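Long-range contacts in glycoside Hydrolase (Bacteroides uniformis, PDB 5T99), which probably hydrolyses terminal galactosidic linkages in agarose-derived oligosaccharides, and holds the inhibitor galacto-isofagomine in a pocket at its TIM barrel: residues D373-A378 with T429-L434; I410-G415 with P443-T448; N416-Q421 with N460-Q465; A469-K474 with L488-S493. All blocks are in the same frame, centred on the assembly; numbering follows the deposited sequence.

All four contacts lie in the TIM barrel domain. Contacts 2 and 4 pair neighbouring parallel strands, 409-416 with 447-451 and 468-472 with 490-495. Their centres are about 14 Å apart, joined by Thr448 OG1 and Tyr491 OH at 2.7 Å, a probable hydrogen bond. Contacts 1 and 3 lie close together, about 8 Å between centres, and Thr376 OG1 meets Glu420 OE2 at 2.7 Å. Trp375 ties contact 1 to contact 2 through NE1 and Ile414 O, 2.9 Å apart. Contacts 3 and 4 both touch the galacto-isofagomine, through Glu417 and Tyr473, and are joined by Glu417 OE2 to Asn472 ND2 at 3.2 Å. The Trp375 side chain is about 13 Å from the inhibitor.

Contact 1 (D373-A378 with T429-L434); sequences DEWTKA and TVAKYL
Trp375 lays its indole against three residues of one side of the helix, Val430, Ala431 and Leu434. Its CG stands anti to the carbonyl carbon (chi1 -63°), which swings the ring system out of the loop toward the helix. Leu434 comes in over one face of the indole: its CD1 sits 3.6 Å from the centroid of the five-membered ring and 24° off the normal, a CH-pi contact in which the same methyl is 3.3 Å from Trp375 CE2. The benzo half lies toward the N-terminal side of the helix. There Val430 CG1 approaches CE3 of Trp375 at 3.4 Å, the two side chains sliding past one another in opposite directions. Beyond it, Trp375 CH2 touches Ala431 CB at 3.8 Å, and CZ3 lies close to the Ala431 backbone N. In the TIM barrel this joins the loop that follows strand 366-370 to helix 427-441, the helix that comes after the next barrel strand, 409-416. That strand supplies the polar partner as well, since NE1 donates to the Ile414 carbonyl. With an alanine here, Leu434 CD1 and Val430 CG1 would probably face a gap and the Ile414 oxygen would lose its indole donor. Next along the loop, Thr376 brushes the helix only with its methyl, CG2 being 4.5 Å from Val430 CG2, while Phe388 of helix 388-403 touches both residues. The hydroxyl OG1 of Thr376 pairs with Glu420 OE2, an oxygen that also receives the backbone N-H of Lys377.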
# COMPACT_ATOMS: atom_id res chain seq x y z
N ASP A 373 -12.02 3.26 -9.82
CA ASP A 373 -11.28 3.58 -11.05
C ASP A 373 -12.20 3.94 -12.23
O ASP A 373 -11.75 4.52 -13.22
CB ASP A 373 -10.37 2.41 -11.43
CG ASP A 373 -9.53 2.69 -12.66
OD1 ASP A 373 -8.80 3.71 -12.67
OD2 ASP A 373 -9.61 1.89 -13.62
N GLU A 374 -13.48 3.59 -12.13
CA GLU A 374 -14.49 4.05 -13.12
C GLU A 374 -15.86 4.16 -12.46
O GLU A 374 -16.09 3.53 -11.43
CB GLU A 374 -14.54 3.09 -14.32
CG GLU A 374 -14.97 1.67 -13.98
CD GLU A 374 -14.97 0.73 -15.18
OE1 GLU A 374 -13.96 0.66 -15.89
OE2 GLU A 374 -15.98 0.05 -15.41
N TRP A 375 -16.75 4.95 -13.04
CA TRP A 375 -18.07 5.17 -12.45
C TRP A 375 -19.15 4.51 -13.28
O TRP A 375 -19.26 3.29 -13.22
CB TRP A 375 -18.34 6.66 -12.22
CG TRP A 375 -17.42 7.32 -11.25
CD1 TRP A 375 -16.62 6.72 -10.31
CD2 TRP A 375 -17.23 8.73 -11.10
NE1 TRP A 375 -15.93 7.67 -9.60
CE2 TRP A 375 -16.28 8.92 -10.06
CE3 TRP A 375 -17.76 9.86 -11.75
CZ2 TRP A 375 -15.86 10.18 -9.66
CZ3 TRP A 375 -17.34 11.11 -11.35
CH2 TRP A 375 -16.39 11.26 -10.31
N THR A 376 -19.94 5.27 -14.05
CA THR A 376 -20.98 4.68 -14.90
C THR A 376 -20.45 4.31 -16.28
O THR A 376 -21.02 3.44 -16.92
CB THR A 376 -22.21 5.61 -15.09
OG1 THR A 376 -21.88 6.73 -15.94
CG2 THR A 376 -22.73 6.11 -13.74
N LYS A 377 -19.39 4.97 -16.73
CA LYS A 377 -18.79 4.74 -18.06
C LYS A 377 -17.59 3.79 -17.95
O LYS A 377 -16.67 4.02 -17.16
CB LYS A 377 -18.30 6.05 -18.68
CG LYS A 377 -19.39 7.08 -19.00
CD LYS A 377 -20.15 6.74 -20.28
CE LYS A 377 -20.45 7.98 -21.14
NZ LYS A 377 -21.55 8.79 -20.58
N ALA A 378 -17.60 2.74 -18.78
CA ALA A 378 -16.59 1.66 -18.75
C ALA A 378 -15.23 2.06 -19.31
O ALA A 378 -15.14 2.63 -20.39
CB ALA A 378 -17.10 0.46 -19.54
N THR A 429 -22.59 15.61 -12.25
CA THR A 429 -23.63 15.09 -11.34
C THR A 429 -23.21 13.82 -10.61
O THR A 429 -23.58 13.62 -9.44
CB THR A 429 -24.98 14.86 -12.05
OG1 THR A 429 -24.86 13.77 -12.98
CG2 THR A 429 -25.43 16.14 -12.79
N VAL A 430 -22.44 12.97 -11.28
CA VAL A 430 -21.94 11.74 -10.68
C VAL A 430 -20.87 12.11 -9.65
O VAL A 430 -20.86 11.56 -8.55
CB VAL A 430 -21.43 10.73 -11.74
CG1 VAL A 430 -21.03 9.42 -11.08
CG2 VAL A 430 -22.48 10.46 -12.81
N ALA A 431 -20.01 13.07 -9.98
CA ALA A 431 -19.04 13.58 -9.02
C ALA A 431 -19.70 14.18 -7.76
O ALA A 431 -19.28 13.89 -6.64
CB ALA A 431 -18.14 14.62 -9.67
N LYS A 432 -20.71 15.03 -7.96
CA LYS A 432 -21.46 15.60 -6.83
C LYS A 432 -22.07 14.49 -5.93
O LYS A 432 -21.94 14.53 -4.71
CB LYS A 432 -22.56 16.54 -7.32
CG LYS A 432 -23.22 17.35 -6.23
CD LYS A 432 -24.37 18.17 -6.77
CE LYS A 432 -25.04 19.00 -5.69
NZ LYS A 432 -25.69 18.14 -4.65
N TYR A 433 -22.71 13.52 -6.57
CA TYR A 433 -23.33 12.39 -5.90
C TYR A 433 -22.37 11.71 -4.92
O TYR A 433 -22.72 11.47 -3.75
CB TYR A 433 -23.87 11.41 -6.96
CG TYR A 433 -24.21 10.02 -6.49
CD1 TYR A 433 -25.27 9.79 -5.63
CD2 TYR A 433 -23.46 8.94 -6.92
CE1 TYR A 433 -25.59 8.49 -5.21
CE2 TYR A 433 -23.77 7.65 -6.51
CZ TYR A 433 -24.82 7.43 -5.65
OH TYR A 433 -25.11 6.14 -5.26
N LEU A 434 -21.16 11.41 -5.39
CA LEU A 434 -20.13 10.77 -4.57
C LEU A 434 -19.56 11.72 -3.53
O LEU A 434 -19.31 11.32 -2.40
CB LEU A 434 -19.00 10.21 -5.43
CG LEU A 434 -19.42 9.10 -6.39
CD1 LEU A 434 -18.32 8.82 -7.41
CD2 LEU A 434 -19.83 7.83 -5.64

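Contact 2 (I410-G415 with P443-T448); sequences IMWSIG and PTRPST. With EDO (1,2-ethanediol), chain J.
The indole of Trp412 and the aliphatic part of Arg445 meet on the outer side of this strand pair, with Trp412 NE1 3.6 Å from Arg445 CB and CZ2 3.9 Å from Arg445 CD. Arg445 is stretched out from CG to NE, so its methylenes slant past the indole while its guanidinium lies beyond, turned 62° against the ring plane. Asp442 OD2 accepts from Trp412 NE1 and forms a salt bridge with Arg445 NH1; the carbonyls of Arg404, His406 and Val409 take up further N-H groups of the arginine. Behind these side chains runs a parallel pairing: Trp412 N donates to Pro446 O (2.9 Å, in the carbonyl plane), Thr448 N to Trp412 O (2.8 Å), and Ile414 N to Thr448 O (2.9 Å). The two strands belong to the TIM barrel, and helix 427-441 connects them as a beta-alpha-beta crossover, touching Trp412 through Cys438. Ser413 and Thr448 share the other face. The Thr448 hydroxyl is anti to its N (chi1 -170°), which turns CG2 onto Ser413 CB at 3.6 Å and points OG1 to Ile468 O and the Tyr491 hydroxyl. Met411 SD comes obliquely to the same methyl, 3.8 Å from Thr448 CG2.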
# COMPACT_ATOMS: atom_id res chain seq x y z
N ILE A 410 -6.37 11.43 5.08
CA ILE A 410 -6.67 12.87 5.04
C ILE A 410 -7.61 13.29 3.93
O ILE A 410 -8.13 14.40 3.99
CB ILE A 410 -5.38 13.74 4.97
CG1 ILE A 410 -4.50 13.37 3.76
CG2 ILE A 410 -4.60 13.58 6.27
CD1 ILE A 410 -3.42 14.39 3.45
N MET A 411 -7.83 12.45 2.92
CA MET A 411 -8.81 12.74 1.88
C MET A 411 -9.55 11.47 1.45
O MET A 411 -9.03 10.37 1.56
CB MET A 411 -8.12 13.34 0.66
CG MET A 411 -7.20 14.52 0.91
SD MET A 411 -6.80 15.30 -0.67
CE MET A 411 -5.36 16.27 -0.27
N TRP A 412 -10.78 11.65 0.96
CA TRP A 412 -11.53 10.60 0.28
C TRP A 412 -11.49 10.89 -1.22
O TRP A 412 -12.09 11.87 -1.68
CB TRP A 412 -12.98 10.57 0.76
CG TRP A 412 -13.14 10.46 2.24
CD1 TRP A 412 -13.58 11.43 3.09
CD2 TRP A 412 -12.84 9.32 3.05
NE1 TRP A 412 -13.59 10.96 4.37
CE2 TRP A 412 -13.14 9.67 4.38
CE3 TRP A 412 -12.36 8.03 2.78
CZ2 TRP A 412 -12.97 8.78 5.45
CZ3 TRP A 412 -12.19 7.14 3.83
CH2 TRP A 412 -12.50 7.52 5.15
N SER A 413 -10.76 10.08 -1.98
CA SER A 413 -10.70 10.26 -3.44
C SER A 413 -11.82 9.43 -4.07
O SER A 413 -11.83 8.20 -3.94
CB SER A 413 -9.34 9.84 -3.99
OG SER A 413 -9.22 10.14 -5.38
N ILE A 414 -12.77 10.11 -4.72
CA ILE A 414 -13.97 9.46 -5.26
C ILE A 414 -13.77 8.73 -6.59
O ILE A 414 -14.63 7.94 -7.01
CB ILE A 414 -15.17 10.44 -5.42
CG1 ILE A 414 -14.79 11.68 -6.23
CG2 ILE A 414 -15.71 10.82 -4.05
CD1 ILE A 414 -15.97 12.50 -6.71
N GLY A 415 -12.67 8.99 -7.26
CA GLY A 415 -12.39 8.32 -8.51
C GLY A 415 -11.06 8.74 -9.12
O GLY A 415 -10.45 9.74 -8.73
N PRO A 443 -17.49 14.57 7.34
CA PRO A 443 -17.08 15.94 7.01
C PRO A 443 -15.72 16.37 7.59
O PRO A 443 -15.30 17.48 7.30
CB PRO A 443 -18.20 16.80 7.59
CG PRO A 443 -18.73 15.99 8.72
CD PRO A 443 -18.62 14.56 8.28
N THR A 444 -15.05 15.50 8.36
CA THR A 444 -13.74 15.84 8.96
C THR A 444 -12.55 15.66 8.00
O THR A 444 -11.40 15.89 8.39
CB THR A 444 -13.43 15.00 10.22
OG1 THR A 444 -13.08 13.67 9.86
CG2 THR A 444 -14.62 14.99 11.17
N ARG A 445 -12.84 15.21 6.77
CA ARG A 445 -11.83 14.99 5.75
C ARG A 445 -12.38 15.41 4.40
O ARG A 445 -13.53 15.09 4.09
CB ARG A 445 -11.47 13.51 5.68
CG ARG A 445 -10.73 12.97 6.90
CD ARG A 445 -10.41 11.49 6.70
NE ARG A 445 -9.81 10.86 7.87
CZ ARG A 445 -10.46 10.44 8.96
NH1 ARG A 445 -11.78 10.57 9.08
NH2 ARG A 445 -9.77 9.88 9.95
N PRO A 446 -11.58 16.13 3.59
CA PRO A 446 -12.08 16.57 2.28
C PRO A 446 -12.19 15.46 1.25
O PRO A 446 -11.47 14.47 1.32
CB PRO A 446 -11.02 17.58 1.84
CG PRO A 446 -9.79 17.19 2.57
CD PRO A 446 -10.29 16.77 3.91
N SER A 447 -13.11 15.65 0.30
CA SER A 447 -13.19 14.81 -0.89
C SER A 447 -12.20 15.31 -1.93
O SER A 447 -11.84 16.49 -1.97
CB SER A 447 -14.60 14.86 -1.47
OG SER A 447 -14.95 16.17 -1.87
N THR A 448 -11.78 14.41 -2.80
CA THR A 448 -10.90 14.75 -3.91
C THR A 448 -11.15 13.79 -5.07
O THR A 448 -11.99 12.88 -4.97
CB THR A 448 -9.43 14.72 -3.45
OG1 THR A 448 -8.56 15.28 -4.46
CG2 THR A 448 -8.99 13.31 -3.12
C1 EDO J . -9.66 10.65 13.34
O1 EDO J . -10.98 10.17 12.96
C2 EDO J . -9.15 10.03 14.65
O2 EDO J . -7.97 9.23 14.46

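Contact 3 (N416-Q421 with N460-Q465); sequences NEILEQ and NNMAQQ. With GIF (D-galacto-isofagomine), chain C; EDO (1,2-ethanediol), chain P.
Gln421, in a short 3-10 turn, and Met462 make the nearest backbone approach, CA atoms 7.0 Å apart, so the loops meet through side chains. The Met462 chain runs extended to SD, which lies 3.9 Å from Gln421 CG, crossed at about a right angle, and 4.0 Å from Ile418 CD1; the bend at chi3 (-82°) then turns CE onto Glu420 CB at 3.7 Å. One hydrogen bond joins the loops, Asn460 ND2 to Gln421 O (2.9 Å, bent to 135°). The Gln421 amide folds back: NE2 gives a straight bond to Ile418 O (2.7 Å, 167°), which receives Gln421 N from the opposite face of its plane; NE2 also meets Asn452 OD1, and OE1 takes Tyr453 N. Glu417, just ahead of the turn, makes a weak bond through OE2 to galacto-isofagomine N at 3.0 Å. An alanine in place of Glu417 would probably cost this nitrogen and the Asn472 amide their carboxylate partner. Following Asn416 after the fourth barrel strand, Glu417 sits where clan GH-A enzymes carry their acid/base, consistent with that role. Apolar packing round Met462 and two hydrogen bonds to the Ile418 carbonyl probably help to hold the turn beyond this ligand-binding residue.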
# COMPACT_ATOMS: atom_id res chain seq x y z
N ASN A 416 -10.63 7.95 -10.09
CA ASN A 416 -9.41 8.21 -10.83
C ASN A 416 -9.65 8.19 -12.32
O ASN A 416 -10.12 7.17 -12.86
CB ASN A 416 -8.36 7.16 -10.48
CG ASN A 416 -7.19 7.19 -11.43
OD1 ASN A 416 -6.37 8.11 -11.38
ND2 ASN A 416 -7.12 6.21 -12.32
N GLU A 417 -9.33 9.29 -12.99
CA GLU A 417 -9.36 9.40 -14.46
C GLU A 417 -10.68 8.95 -15.09
O GLU A 417 -10.69 8.36 -16.17
CB GLU A 417 -8.19 8.62 -15.09
CG GLU A 417 -6.83 9.07 -14.58
CD GLU A 417 -5.67 8.51 -15.39
OE1 GLU A 417 -5.78 7.38 -15.92
OE2 GLU A 417 -4.65 9.19 -15.47
N ILE A 418 -11.79 9.21 -14.41
CA ILE A 418 -13.09 8.70 -14.85
C ILE A 418 -13.56 9.33 -16.17
O ILE A 418 -13.30 10.50 -16.43
CB ILE A 418 -14.17 8.80 -13.75
CG1 ILE A 418 -14.62 10.26 -13.46
CG2 ILE A 418 -13.74 8.02 -12.51
CD1 ILE A 418 -13.63 11.22 -12.82
N LEU A 419 -14.23 8.53 -17.00
CA LEU A 419 -14.64 8.99 -18.35
C LEU A 419 -15.69 10.12 -18.33
O LEU A 419 -15.78 10.91 -19.28
CB LEU A 419 -15.13 7.81 -19.20
CG LEU A 419 -14.03 7.04 -19.95
CD1 LEU A 419 -12.78 6.79 -19.10
CD2 LEU A 419 -14.58 5.72 -20.49
N GLU A 420 -16.42 10.23 -17.22
CA GLU A 420 -17.40 11.30 -17.00
C GLU A 420 -16.78 12.71 -17.04
O GLU A 420 -17.51 13.68 -17.21
CB GLU A 420 -18.17 11.08 -15.67
CG GLU A 420 -19.18 9.92 -15.68
CD GLU A 420 -18.58 8.52 -15.51
OE1 GLU A 420 -17.33 8.35 -15.47
OE2 GLU A 420 -19.37 7.55 -15.43
N GLN A 421 -15.46 12.82 -16.90
CA GLN A 421 -14.76 14.09 -17.17
C GLN A 421 -15.14 14.73 -18.52
O GLN A 421 -15.23 15.97 -18.61
CB GLN A 421 -13.24 13.88 -17.17
CG GLN A 421 -12.61 13.59 -15.82
CD GLN A 421 -11.18 13.16 -16.00
OE1 GLN A 421 -10.26 13.97 -15.87
NE2 GLN A 421 -10.98 11.91 -16.37
N ASN A 460 -16.17 21.77 -17.27
CA ASN A 460 -17.45 21.08 -17.18
C ASN A 460 -18.02 21.01 -15.75
O ASN A 460 -18.85 20.14 -15.47
CB ASN A 460 -17.30 19.66 -17.73
CG ASN A 460 -16.84 19.62 -19.18
OD1 ASN A 460 -16.80 20.63 -19.86
ND2 ASN A 460 -16.48 18.43 -19.64
N ASN A 461 -17.58 21.89 -14.85
CA ASN A 461 -18.15 21.99 -13.50
C ASN A 461 -17.97 20.71 -12.65
O ASN A 461 -18.72 20.50 -11.72
CB ASN A 461 -19.64 22.38 -13.61
CG ASN A 461 -20.22 22.95 -12.32
OD1 ASN A 461 -19.57 23.68 -11.56
ND2 ASN A 461 -21.47 22.61 -12.08
N MET A 462 -16.98 19.86 -12.97
CA MET A 462 -16.72 18.62 -12.22
C MET A 462 -15.74 18.83 -11.07
O MET A 462 -16.02 18.47 -9.93
CB MET A 462 -16.20 17.49 -13.12
CG MET A 462 -15.92 16.19 -12.37
SD MET A 462 -15.43 14.78 -13.39
CE MET A 462 -17.02 14.20 -13.96
N ALA A 463 -14.57 19.41 -11.38
CA ALA A 463 -13.53 19.74 -10.39
C ALA A 463 -14.06 20.54 -9.18
O ALA A 463 -13.54 20.42 -8.07
CB ALA A 463 -12.41 20.50 -11.07
N GLN A 464 -15.11 21.33 -9.40
CA GLN A 464 -15.72 22.14 -8.36
C GLN A 464 -16.61 21.35 -7.39
O GLN A 464 -17.01 21.88 -6.37
CB GLN A 464 -16.53 23.27 -9.01
CG GLN A 464 -15.71 24.31 -9.78
CD GLN A 464 -15.26 23.87 -11.18
OE1 GLN A 464 -15.67 22.83 -11.69
NE2 GLN A 464 -14.38 24.66 -11.78
N GLN A 465 -16.93 20.09 -7.70
CA GLN A 465 -17.82 19.28 -6.88
C GLN A 465 -17.12 18.55 -5.75
O GLN A 465 -17.78 18.02 -4.88
CB GLN A 465 -18.53 18.24 -7.75
CG GLN A 465 -19.31 18.80 -8.91
CD GLN A 465 -20.37 19.81 -8.48
OE1 GLN A 465 -21.03 19.66 -7.46
NE2 GLN A 465 -20.52 20.85 -9.28
C GIF C . -3.70 5.70 -14.23
N GIF C . -2.94 6.73 -14.92
O GIF C . 0.87 5.74 -16.91
C1 GIF C . -2.77 4.61 -13.73
O1 GIF C . -2.61 3.49 -15.85
C2 GIF C . -1.83 4.13 -14.84
O2 GIF C . -3.54 3.52 -13.25
C3 GIF C . -1.04 5.28 -15.46
C4 GIF C . -1.98 6.37 -15.96
C5 GIF C . -0.15 4.78 -16.60
C1 EDO P . -3.00 10.72 -18.46
O1 EDO P . -3.28 12.00 -19.08
C2 EDO P . -3.53 9.57 -19.31
O2 EDO P . -3.66 8.41 -18.48

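Contact 4 (A469-K474 with L488-S493); sequences AGMNYK and LPLYGS. With GIF (D-galacto-isofagomine), chain C.
Tyr491 carries CG between its backbone N and carbonyl carbon (chi1 69°), which lays the ring over Gly470; Asn472 has CG anti to the carbonyl carbon, bringing OD1 to Ser493. Gly470 CA lies 3.9 Å from the Tyr491 ring centroid and 21° off its normal, a CH-pi contact. Gly470 has no side chain here, and the ring and Ser493 OG lie close to its backbone. Ser493 OG donates to Asn472 OD1 almost in line with the carbonyl; at 2.5 Å the bond is very short, its exact length doubtful. On the other face Ala469 CB packs on Leu490 CD2 at 3.8 Å. The strands run parallel, 31° apart, tied by Ala469 N to Pro489 O (2.9 Å), Tyr491 N to Ala469 O (3.2 Å) and Met471 N to Tyr491 O (2.9 Å), as neighbours in the TIM barrel linked through helix 478-484. Tyr473, just past the strand, lines the galacto-isofagomine pocket, its OH bonded to Glu494 and Ser497. Asn472 ND2 donates to Glu417 OE2, which makes Asn472 a second-shell residue; if the short contact is real, Ser493, one layer behind, would help to fix its amide's flip.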
# COMPACT_ATOMS: atom_id res chain seq x y z
N ALA A 469 -9.03 19.51 -5.88
CA ALA A 469 -8.84 18.95 -7.22
C ALA A 469 -7.41 18.41 -7.42
O ALA A 469 -6.42 19.13 -7.20
CB ALA A 469 -9.15 20.00 -8.28
N GLY A 470 -7.31 17.14 -7.83
CA GLY A 470 -6.04 16.55 -8.22
C GLY A 470 -5.88 16.52 -9.73
O GLY A 470 -6.79 16.11 -10.43
N MET A 471 -4.70 16.93 -10.23
CA MET A 471 -4.37 16.83 -11.66
C MET A 471 -3.40 15.68 -11.94
O MET A 471 -2.36 15.56 -11.28
CB MET A 471 -3.75 18.14 -12.15
CG MET A 471 -4.66 19.34 -11.99
SD MET A 471 -3.91 20.83 -12.65
CE MET A 471 -4.34 20.66 -14.37
N ASN A 472 -3.74 14.86 -12.93
CA ASN A 472 -2.86 13.79 -13.39
C ASN A 472 -2.09 14.23 -14.63
O ASN A 472 -2.68 14.47 -15.67
CB ASN A 472 -3.66 12.54 -13.72
CG ASN A 472 -4.21 11.86 -12.50
OD1 ASN A 472 -4.28 12.46 -11.42
ND2 ASN A 472 -4.58 10.59 -12.64
N TYR A 473 -0.77 14.35 -14.48
CA TYR A 473 0.19 14.61 -15.59
C TYR A 473 -0.02 15.93 -16.33
O TYR A 473 -0.02 15.97 -17.56
CB TYR A 473 0.19 13.44 -16.58
CG TYR A 473 0.34 12.10 -15.90
CD1 TYR A 473 1.57 11.69 -15.38
CD2 TYR A 473 -0.76 11.25 -15.76
CE1 TYR A 473 1.71 10.46 -14.75
CE2 TYR A 473 -0.62 10.03 -15.13
CZ TYR A 473 0.62 9.64 -14.64
OH TYR A 473 0.74 8.44 -14.03
N LYS A 474 -0.17 17.02 -15.56
CA LYS A 474 -0.43 18.34 -16.15
C LYS A 474 0.44 19.48 -15.58
O LYS A 474 -0.06 20.61 -15.43
CB LYS A 474 -1.92 18.69 -15.95
CG LYS A 474 -2.90 17.71 -16.56
CD LYS A 474 -2.87 17.74 -18.09
CE LYS A 474 -3.83 16.70 -18.65
NZ LYS A 474 -3.34 15.31 -18.44
N LEU A 488 -9.87 27.03 -6.65
CA LEU A 488 -9.72 25.58 -6.44
C LEU A 488 -8.42 25.26 -5.67
O LEU A 488 -7.36 25.71 -6.07
CB LEU A 488 -9.69 24.84 -7.76
CG LEU A 488 -10.94 24.93 -8.62
CD1 LEU A 488 -10.67 24.24 -9.95
CD2 LEU A 488 -12.14 24.33 -7.90
N PRO A 489 -8.52 24.48 -4.57
CA PRO A 489 -7.30 23.90 -4.00
C PRO A 489 -6.81 22.77 -4.91
O PRO A 489 -7.65 22.01 -5.44
CB PRO A 489 -7.76 23.35 -2.64
CG PRO A 489 -9.12 23.93 -2.40
CD PRO A 489 -9.71 24.17 -3.75
N LEU A 490 -5.49 22.67 -5.09
CA LEU A 490 -4.88 21.83 -6.13
C LEU A 490 -3.68 21.03 -5.64
O LEU A 490 -2.95 21.47 -4.74
CB LEU A 490 -4.47 22.68 -7.34
CG LEU A 490 -5.61 23.29 -8.15
CD1 LEU A 490 -5.16 24.54 -8.89
CD2 LEU A 490 -6.18 22.28 -9.13
N TYR A 491 -3.48 19.87 -6.24
CA TYR A 491 -2.26 19.10 -6.09
C TYR A 491 -2.10 18.19 -7.30
O TYR A 491 -3.02 18.04 -8.09
CB TYR A 491 -2.28 18.27 -4.78
CG TYR A 491 -3.28 17.16 -4.78
CD1 TYR A 491 -2.90 15.84 -4.99
CD2 TYR A 491 -4.62 17.43 -4.59
CE1 TYR A 491 -3.84 14.82 -5.00
CE2 TYR A 491 -5.57 16.42 -4.61
CZ TYR A 491 -5.18 15.12 -4.82
OH TYR A 491 -6.13 14.13 -4.85
N GLY A 492 -0.92 17.61 -7.46
CA GLY A 492 -0.67 16.64 -8.52
C GLY A 492 -1.05 15.27 -8.02
O GLY A 492 -0.29 14.63 -7.29
N SER A 493 -2.23 14.79 -8.41
CA SER A 493 -2.70 13.48 -7.95
C SER A 493 -1.96 12.31 -8.59
O SER A 493 -1.95 11.21 -8.03
CB SER A 493 -4.21 13.33 -8.14
OG SER A 493 -4.65 13.90 -9.35
C GIF C . -3.70 5.70 -14.23
N GIF C . -2.94 6.73 -14.92
O GIF C . 0.87 5.74 -16.91
C1 GIF C . -2.77 4.61 -13.73
O1 GIF C . -2.61 3.49 -15.85
C2 GIF C . -1.83 4.13 -14.84
O2 GIF C . -3.54 3.52 -13.25
C3 GIF C . -1.04 5.28 -15.46
C4 GIF C . -1.98 6.37 -15.96
C5 GIF C . -0.15 4.78 -16.60